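Local atomic coordinates of alkyl hydroperoxide reductase/ Thiol specific antioxidant/ Mal allergen (Burkholderia ambifaria, PDB entry 5ENU), a protein that probably reduces hydrogen peroxide and organic hydroperoxides, as a thiol-dependent peroxidase of the peroxiredoxin family. Residues T54-F59 with V147-V151; F109-K113 with G124-F130. One frame throughout, in Å; residues are numbered along the deposited sequence.

In the fold
Contacts 1 and 2 have centres about 16 Å apart and are joined by strand 120-132. Contact 1 sets the front of helix 50-68 against the start of helix 150-160, while contact 2, nested within the loop that contact 1 closes, pairs the base of the hairpin whose long strand, 120-132, carries Thr129 and, at its break, Arg127. Two polar links join them directly: Glu55 OE1 meets Arg127 NH2 in a salt bridge of 2.9 Å, and His150 NE2 lies 2.7 Å from Thr129 OG1, a probable hydrogen bond. In peroxiredoxins the peroxidatic cysteine sits in the first turn of the helix equivalent to 50-68, and a strand arginine lies beside it; Arg127 is consistent with that role.

Contact 1: residues T54-F59 with V147-V151; sequences TEGLQF and VPGHV
Val151 presses one methyl squarely onto the Phe59 ring: CG2 lies 3.7 Å from the ring centroid and only 6° off the ring normal, the geometry of a CH-pi contact over the face. The other methyl, CG1, falls anti to the backbone N (chi1 177°), which places it by the near rim of the same ring, 3.8 Å from Phe59 CD1. Thus both branches of the valine are used, one over the centre and one toward the edge.

Glu55 can be followed from root to tip. Its CB packs on Val147 CG1 at 4.0 Å. With CG anti to the backbone N (chi1 -171°) and an extended chain beyond, CG and CD lead away from the valine toward His150. There OE2 comes in at the edge of the imidazole, close to its plane, 3.7 Å from His150 CD2; the carboxylate is turned steeply against the ring, and no hydrogen bond forms between the two. The other oxygen, OE1, belongs to Arg127, and His150 NE2 turns to Thr129.

No direct hydrogen bond crosses the interface, but water 1 bridges it through three. It donates to Gln58 OE1 at 2.6 Å. A second donated bond goes to Val147 O, and Val151 N donates to the water at 3.0 Å. Val147 O also receives His150 N, in the turn where Gly149 is the N-cap of the following helix.

Two helices, 50-68 and 150-160, therefore meet over the sheet of this thioredoxin-like fold. Phe59 stacks on Tyr42 of strand 38-43, Val151 reaches on to Leu62 and Phe66 of helix 50-68, and His150 meets Trp142 of strand 138-143 edge to face.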
ATOM      1  N   THR A  54      12.368  -5.043   4.617  1.00  8.65           N
ATOM      2  CA  THR A  54      12.053  -4.997   6.047  1.00  9.30           C
ATOM      3  C   THR A  54      10.573  -4.689   6.269  1.00  8.94           C
ATOM      4  O   THR A  54       9.912  -5.336   7.091  1.00  9.25           O
ATOM      5  CB  THR A  54      12.927  -3.957   6.752  1.00 11.07           C
ATOM      6  OG1 THR A  54      14.310  -4.306   6.580  1.00 14.15           O
ATOM      7  CG2 THR A  54      12.601  -3.890   8.246  1.00 12.70           C
ATOM      8  N   GLU A  55      10.033  -3.700   5.543  1.00  7.96           N
ATOM      9  CA  GLU A  55       8.623  -3.364   5.708  1.00  8.18           C
ATOM     10  C   GLU A  55       7.722  -4.565   5.419  1.00  8.00           C
ATOM     11  O   GLU A  55       6.803  -4.867   6.188  1.00  9.02           O
ATOM     12  CB  GLU A  55       8.259  -2.162   4.831  1.00  8.45           C
ATOM     13  CG  GLU A  55       6.856  -1.640   5.123  1.00  7.72           C
ATOM     14  CD  GLU A  55       6.468  -0.382   4.366  1.00  7.99           C
ATOM     15  OE1 GLU A  55       7.128  -0.050   3.362  1.00  9.26           O
ATOM     16  OE2 GLU A  55       5.476   0.269   4.807  1.00  9.03           O
ATOM     17  N   GLY A  56       7.971  -5.254   4.311  1.00  8.95           N
ATOM     18  CA  GLY A  56       7.179  -6.435   3.989  1.00  8.91           C
ATOM     19  C   GLY A  56       7.285  -7.522   5.048  1.00  8.93           C
ATOM     20  O   GLY A  56       6.272  -8.103   5.457  1.00  8.54           O
ATOM     21  N   LEU A  57       8.508  -7.787   5.536  1.00  9.03           N
ATOM     22  CA  LEU A  57       8.710  -8.805   6.571  1.00  9.30           C
ATOM     23  C   LEU A  57       8.038  -8.424   7.880  1.00  9.18           C
ATOM     24  O   LEU A  57       7.540  -9.305   8.595  1.00 10.16           O
ATOM     25  CB  LEU A  57      10.207  -9.040   6.788  1.00  9.95           C
ATOM     26  CG  LEU A  57      10.885  -9.810   5.641  1.00 12.10           C
ATOM     27  CD1 LEU A  57      12.373  -9.884   5.895  1.00 13.64           C
ATOM     28  CD2 LEU A  57      10.312 -11.200   5.479  1.00 13.90           C
ATOM     29  N   GLN A  58       7.988  -7.123   8.204  1.00  9.36           N
ATOM     30  CA  GLN A  58       7.364  -6.721   9.458  1.00  9.64           C
ATOM     31  C   GLN A  58       5.843  -6.802   9.369  1.00 10.09           C
ATOM     32  O   GLN A  58       5.185  -7.230  10.328  1.00 10.05           O
ATOM     33  CB  GLN A  58       7.893  -5.343   9.900  1.00 10.56           C
ATOM     34  CG  GLN A  58       9.351  -5.468  10.400  1.00 12.03           C
ATOM     35  CD  GLN A  58       9.978  -4.169  10.867  1.00 18.59           C
ATOM     36  OE1 GLN A  58       9.617  -3.096  10.417  1.00 20.99           O
ATOM     37  NE2 GLN A  58      10.962  -4.276  11.749  1.00 25.83           N
ATOM     38  N   PHE A  59       5.269  -6.460   8.207  1.00  9.38           N
ATOM     39  CA  PHE A  59       3.841  -6.711   8.023  1.00  9.85           C
ATOM     40  C   PHE A  59       3.544  -8.205   8.075  1.00  9.50           C
ATOM     41  O   PHE A  59       2.529  -8.618   8.653  1.00 10.18           O
ATOM     42  CB  PHE A  59       3.324  -6.111   6.708  1.00  9.26           C
ATOM     43  CG  PHE A  59       2.941  -4.649   6.793  1.00  8.92           C
ATOM     44  CD1 PHE A  59       1.879  -4.246   7.579  1.00  9.70           C
ATOM     45  CD2 PHE A  59       3.630  -3.684   6.053  1.00  8.09           C
ATOM     46  CE1 PHE A  59       1.514  -2.912   7.651  1.00 10.09           C
ATOM     47  CE2 PHE A  59       3.256  -2.337   6.101  1.00  8.76           C
ATOM     48  CZ  PHE A  59       2.198  -1.959   6.914  1.00  8.94           C
ATOM     49  N   VAL A 147      10.656   3.251   7.972  1.00  8.53           N
ATOM     50  CA  VAL A 147      10.155   1.912   8.294  1.00 10.18           C
ATOM     51  C   VAL A 147      10.135   1.629   9.798  1.00  9.06           C
ATOM     52  O   VAL A 147       9.112   1.123  10.298  1.00  9.45           O
ATOM     53  CB  VAL A 147      10.895   0.824   7.495  1.00  9.98           C
ATOM     54  CG1 VAL A 147      10.403  -0.589   7.869  1.00 12.41           C
ATOM     55  CG2 VAL A 147      10.724   1.055   6.006  1.00 10.54           C
ATOM     56  N   PRO A 148      11.197   1.911  10.566  1.00  9.83           N
ATOM     57  CA  PRO A 148      11.186   1.512  11.983  1.00 10.66           C
ATOM     58  C   PRO A 148       9.996   2.076  12.742  1.00  8.84           C
ATOM     59  O   PRO A 148       9.701   3.273  12.668  1.00  9.99           O
ATOM     60  CB  PRO A 148      12.511   2.065  12.518  1.00 10.58           C
ATOM     61  CG  PRO A 148      13.429   2.016  11.347  1.00 11.82           C
ATOM     62  CD  PRO A 148      12.525   2.436  10.177  1.00 10.49           C
ATOM     63  N   GLY A 149       9.285   1.191  13.448  1.00 10.14           N
ATOM     64  CA  GLY A 149       8.122   1.565  14.233  1.00 10.09           C
ATOM     65  C   GLY A 149       6.826   1.659  13.452  1.00  9.04           C
ATOM     66  O   GLY A 149       5.745   1.692  14.068  1.00  9.77           O
ATOM     67  N   HIS A 150       6.891   1.656  12.118  1.00  9.08           N
ATOM     68  CA  HIS A 150       5.725   1.975  11.306  1.00  7.87           C
ATOM     69  C   HIS A 150       4.650   0.890  11.364  1.00  7.24           C
ATOM     70  O   HIS A 150       3.472   1.196  11.584  1.00  8.83           O
ATOM     71  CB  HIS A 150       6.118   2.261   9.856  1.00  8.18           C
ATOM     72  CG  HIS A 150       4.946   2.609   8.994  1.00  8.76           C
ATOM     73  ND1 HIS A 150       4.091   3.656   9.295  1.00  8.95           N
ATOM     74  CD2 HIS A 150       4.495   2.075   7.834  1.00  9.56           C
ATOM     75  CE1 HIS A 150       3.147   3.721   8.373  1.00  9.85           C
ATOM     76  NE2 HIS A 150       3.371   2.776   7.474  1.00  9.10           N
ATOM     77  N   VAL A 151       5.021  -0.382  11.179  1.00  8.32           N
ATOM     78  CA  VAL A 151       4.016  -1.442  11.231  1.00  9.13           C
ATOM     79  C   VAL A 151       3.339  -1.478  12.594  1.00  8.59           C
ATOM     80  O   VAL A 151       2.117  -1.675  12.687  1.00  9.20           O
ATOM     81  CB  VAL A 151       4.632  -2.797  10.833  1.00  9.42           C
ATOM     82  CG1 VAL A 151       3.609  -3.928  10.943  1.00 11.04           C
ATOM     83  CG2 VAL A 151       5.166  -2.724   9.410  1.00  9.56           C
TER
HETATM   84  O   HOH W   1       7.889  -1.224  10.835  1.00 12.53           O

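Contact 2: residues F109-K113 with G124-F130; sequences FDVIK and GIERSTF
Phe109 drives its edge into the face of Phe130, with CD2 3.4 Å above the plane and over the ring's centre. Centroids 4.7 Å apart and planes inclined at 58° identify an edge-to-face pair. It lies at the foot of a beta hairpin, strands 112-117 and 120-132, where helix 104-109 ends in a Schellman motif at Asp110 and the chain turns into the first hairpin strand.

Val111 packs beside this pair. Its CG1 reaches Phe130 near the ring plane, 3.9 Å from CE2, and also meets Ser128 CB at 3.9 Å, while CG2 faces Ile125 more loosely. Cys106 of the preceding helix touches Val111, Ile112 and Ile125, and Phe43 of strand 38-43 touches both Phe109 and Val111, so this apolar centre joins helix 104-109 to the hairpin and to strand 38-43 of the same sheet.

Antiparallel pairing begins just outside it. Glu126 N donates to Val111 O at 2.9 Å in an almost straight bond, 177° at the hydrogen. Ile112 and Ile125 form the next, non-hydrogen-bonded pair, their side chains on one face of the hairpin. Lys113 and Gly124 follow as a hydrogen-bonded pair: Lys113 N reaches Gly124 O at 2.8 Å, Gly124 N returns to Lys113 O, and each donor stands above the plane of the carbonyl it meets.

Residues 126 and 127 interrupt the long strand, and Ser128 OG spans this break by donating to Glu126 O at 2.7 Å. At the polar edge Glu126 stretches out toward Lys113, whose chain is extended until its last torsion (chi4 78°) bends the ammonium toward the carboxylate, leaving NZ 3.8 Å from Glu126 OE2 in a long salt bridge.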
ATOM      1  N   PHE A 109      -3.536   8.119  -4.927  1.00  9.46           N
ATOM      2  CA  PHE A 109      -3.089   8.339  -3.554  1.00  9.40           C
ATOM      3  C   PHE A 109      -2.033   9.424  -3.440  1.00  9.30           C
ATOM      4  O   PHE A 109      -1.627   9.759  -2.323  1.00 10.63           O
ATOM      5  CB  PHE A 109      -2.642   7.023  -2.918  1.00  8.94           C
ATOM      6  CG  PHE A 109      -3.798   6.132  -2.558  1.00  7.33           C
ATOM      7  CD1 PHE A 109      -4.422   5.343  -3.526  1.00  8.50           C
ATOM      8  CD2 PHE A 109      -4.286   6.108  -1.250  1.00  9.55           C
ATOM      9  CE1 PHE A 109      -5.522   4.546  -3.189  1.00  8.36           C
ATOM     10  CE2 PHE A 109      -5.382   5.316  -0.906  1.00  9.64           C
ATOM     11  CZ  PHE A 109      -6.007   4.532  -1.876  1.00  8.19           C
ATOM     12  N   ASP A 110      -1.596   9.973  -4.572  1.00 10.37           N
ATOM     13  CA  ASP A 110      -0.718  11.142  -4.618  1.00 11.48           C
ATOM     14  C   ASP A 110       0.628  10.876  -3.933  1.00 11.30           C
ATOM     15  O   ASP A 110       1.122  11.677  -3.138  1.00 13.17           O
ATOM     16  CB  ASP A 110      -1.414  12.405  -4.091  1.00 15.71           C
ATOM     17  CG  ASP A 110      -0.704  13.668  -4.510  1.00 22.42           C
ATOM     18  OD1 ASP A 110      -0.040  13.677  -5.574  1.00 23.89           O
ATOM     19  OD2 ASP A 110      -0.808  14.654  -3.758  1.00 25.78           O
ATOM     20  N   VAL A 111       1.245   9.740  -4.275  1.00  9.24           N
ATOM     21  CA  VAL A 111       2.516   9.338  -3.662  1.00  9.84           C
ATOM     22  C   VAL A 111       3.723   9.555  -4.565  1.00 10.03           C
ATOM     23  O   VAL A 111       4.847   9.254  -4.145  1.00 10.97           O
ATOM     24  CB  VAL A 111       2.493   7.879  -3.147  1.00  8.38           C
ATOM     25  CG1 VAL A 111       1.387   7.670  -2.118  1.00  9.55           C
ATOM     26  CG2 VAL A 111       2.351   6.889  -4.311  1.00 10.09           C
ATOM     27  N   ILE A 112       3.540  10.042  -5.793  1.00  9.70           N
ATOM     28  CA  ILE A 112       4.689  10.238  -6.671  1.00  9.98           C
ATOM     29  C   ILE A 112       5.505  11.427  -6.178  1.00 12.12           C
ATOM     30  O   ILE A 112       4.953  12.473  -5.806  1.00 14.61           O
ATOM     31  CB  ILE A 112       4.238  10.434  -8.132  1.00 10.95           C
ATOM     32  CG1 ILE A 112       3.522   9.192  -8.671  1.00 13.74           C
ATOM     33  CG2 ILE A 112       5.420  10.880  -9.042  1.00 13.66           C
ATOM     34  CD1 ILE A 112       4.401   7.934  -8.783  1.00 15.43           C
ATOM     35  N   LYS A 113       6.828  11.282  -6.184  1.00 13.56           N
ATOM     36  CA  LYS A 113       7.722  12.361  -5.794  1.00 16.82           C
ATOM     37  C   LYS A 113       8.935  12.343  -6.710  1.00 17.15           C
ATOM     38  O   LYS A 113       9.584  11.304  -6.847  1.00 19.30           O
ATOM     39  CB  LYS A 113       8.182  12.143  -4.348  1.00 21.36           C
ATOM     40  CG  LYS A 113       9.084  13.230  -3.797  1.00 27.29           C
ATOM     41  CD  LYS A 113       9.634  12.844  -2.421  1.00 33.13           C
ATOM     42  CE  LYS A 113      10.299  14.034  -1.731  1.00 37.04           C
ATOM     43  NZ  LYS A 113       9.288  14.966  -1.147  1.00 39.35           N
ATOM     44  N   GLY A 124       9.910   8.865  -8.471  1.00 15.61           N
ATOM     45  CA  GLY A 124       9.865   7.908  -7.384  1.00 16.10           C
ATOM     46  C   GLY A 124       8.525   7.864  -6.654  1.00 15.88           C
ATOM     47  O   GLY A 124       7.627   8.677  -6.892  1.00 15.72           O
ATOM     48  N   ILE A 125       8.395   6.858  -5.785  1.00 17.12           N
ATOM     49  CA  ILE A 125       7.288   6.710  -4.835  1.00 14.94           C
ATOM     50  C   ILE A 125       7.797   7.160  -3.473  1.00 12.59           C
ATOM     51  O   ILE A 125       8.872   6.732  -3.037  1.00 14.35           O
ATOM     52  CB  ILE A 125       6.847   5.231  -4.731  1.00 14.87           C
ATOM     53  CG1 ILE A 125       6.025   4.794  -5.939  1.00 17.90           C
ATOM     54  CG2 ILE A 125       6.076   4.950  -3.401  1.00 15.80           C
ATOM     55  CD1 ILE A 125       5.565   3.358  -5.832  1.00 19.79           C
ATOM     56  N   GLU A 126       7.014   7.985  -2.787  1.00 10.87           N
ATOM     57  CA  GLU A 126       7.238   8.306  -1.388  1.00 11.58           C
ATOM     58  C   GLU A 126       6.587   7.213  -0.541  1.00 10.20           C
ATOM     59  O   GLU A 126       5.378   6.999  -0.640  1.00 10.60           O
ATOM     60  CB  GLU A 126       6.558   9.652  -1.123  1.00 14.72           C
ATOM     61  CG  GLU A 126       6.724  10.167   0.280  1.00 17.94           C
ATOM     62  CD  GLU A 126       6.312  11.620   0.430  1.00 21.61           C
ATOM     63  OE1 GLU A 126       5.127  11.944   0.218  1.00 21.67           O
ATOM     64  OE2 GLU A 126       7.192  12.442   0.746  1.00 25.16           O
ATOM     65  N   ARG A 127       7.385   6.492   0.261  1.00 10.11           N
ATOM     66  CA  ARG A 127       6.847   5.427   1.114  1.00  9.23           C
ATOM     67  C   ARG A 127       5.718   5.971   1.986  1.00  8.34           C
ATOM     68  O   ARG A 127       5.928   6.889   2.779  1.00  9.42           O
ATOM     69  CB  ARG A 127       7.950   4.851   2.017  1.00  8.99           C
ATOM     70  CG  ARG A 127       7.545   3.559   2.733  1.00  8.13           C
ATOM     71  CD  ARG A 127       8.615   3.084   3.736  1.00  8.98           C
ATOM     72  NE  ARG A 127       9.942   2.998   3.135  1.00 11.21           N
ATOM     73  CZ  ARG A 127      10.353   1.988   2.365  1.00 11.36           C
ATOM     74  NH1 ARG A 127      11.557   2.028   1.809  1.00 12.09           N
ATOM     75  NH2 ARG A 127       9.568   0.929   2.141  1.00 10.90           N
ATOM     76  N   SER A 128       4.520   5.408   1.825  1.00  8.21           N
ATOM     77  CA  SER A 128       3.312   5.960   2.424  1.00  8.29           C
ATOM     78  C   SER A 128       2.336   4.819   2.663  1.00  7.59           C
ATOM     79  O   SER A 128       2.300   3.850   1.893  1.00  8.82           O
ATOM     80  CB  SER A 128       2.632   6.987   1.502  1.00  7.75           C
ATOM     81  OG  SER A 128       3.529   8.006   1.117  1.00  9.60           O
ATOM     82  N   THR A 129       1.499   4.971   3.692  1.00  7.36           N
ATOM     83  CA  THR A 129       0.507   3.958   4.055  1.00  6.89           C
ATOM     84  C   THR A 129      -0.832   4.621   4.304  1.00  7.72           C
ATOM     85  O   THR A 129      -0.889   5.761   4.768  1.00  7.90           O
ATOM     86  CB  THR A 129       0.970   3.184   5.276  1.00  7.62           C
ATOM     87  OG1 THR A 129       2.238   2.610   4.975  1.00  7.51           O
ATOM     88  CG2 THR A 129      -0.022   2.090   5.693  1.00  9.30           C
ATOM     89  N   PHE A 130      -1.901   3.893   3.984  1.00  6.33           N
ATOM     90  CA  PHE A 130      -3.266   4.386   4.091  1.00  6.68           C
ATOM     91  C   PHE A 130      -4.122   3.338   4.779  1.00  6.55           C
ATOM     92  O   PHE A 130      -4.071   2.160   4.419  1.00  8.15           O
ATOM     93  CB  PHE A 130      -3.789   4.684   2.691  1.00  6.48           C
ATOM     94  CG  PHE A 130      -2.959   5.715   1.986  1.00  7.07           C
ATOM     95  CD1 PHE A 130      -3.218   7.077   2.174  1.00  7.92           C
ATOM     96  CD2 PHE A 130      -1.863   5.341   1.205  1.00  7.81           C
ATOM     97  CE1 PHE A 130      -2.414   8.040   1.558  1.00  8.71           C
ATOM     98  CE2 PHE A 130      -1.062   6.312   0.604  1.00  7.43           C
ATOM     99  CZ  PHE A 130      -1.352   7.653   0.776  1.00  7.76           C
TER
HETATM  100  O   HOH W   2       7.174  14.815   0.266  1.00 27.52           O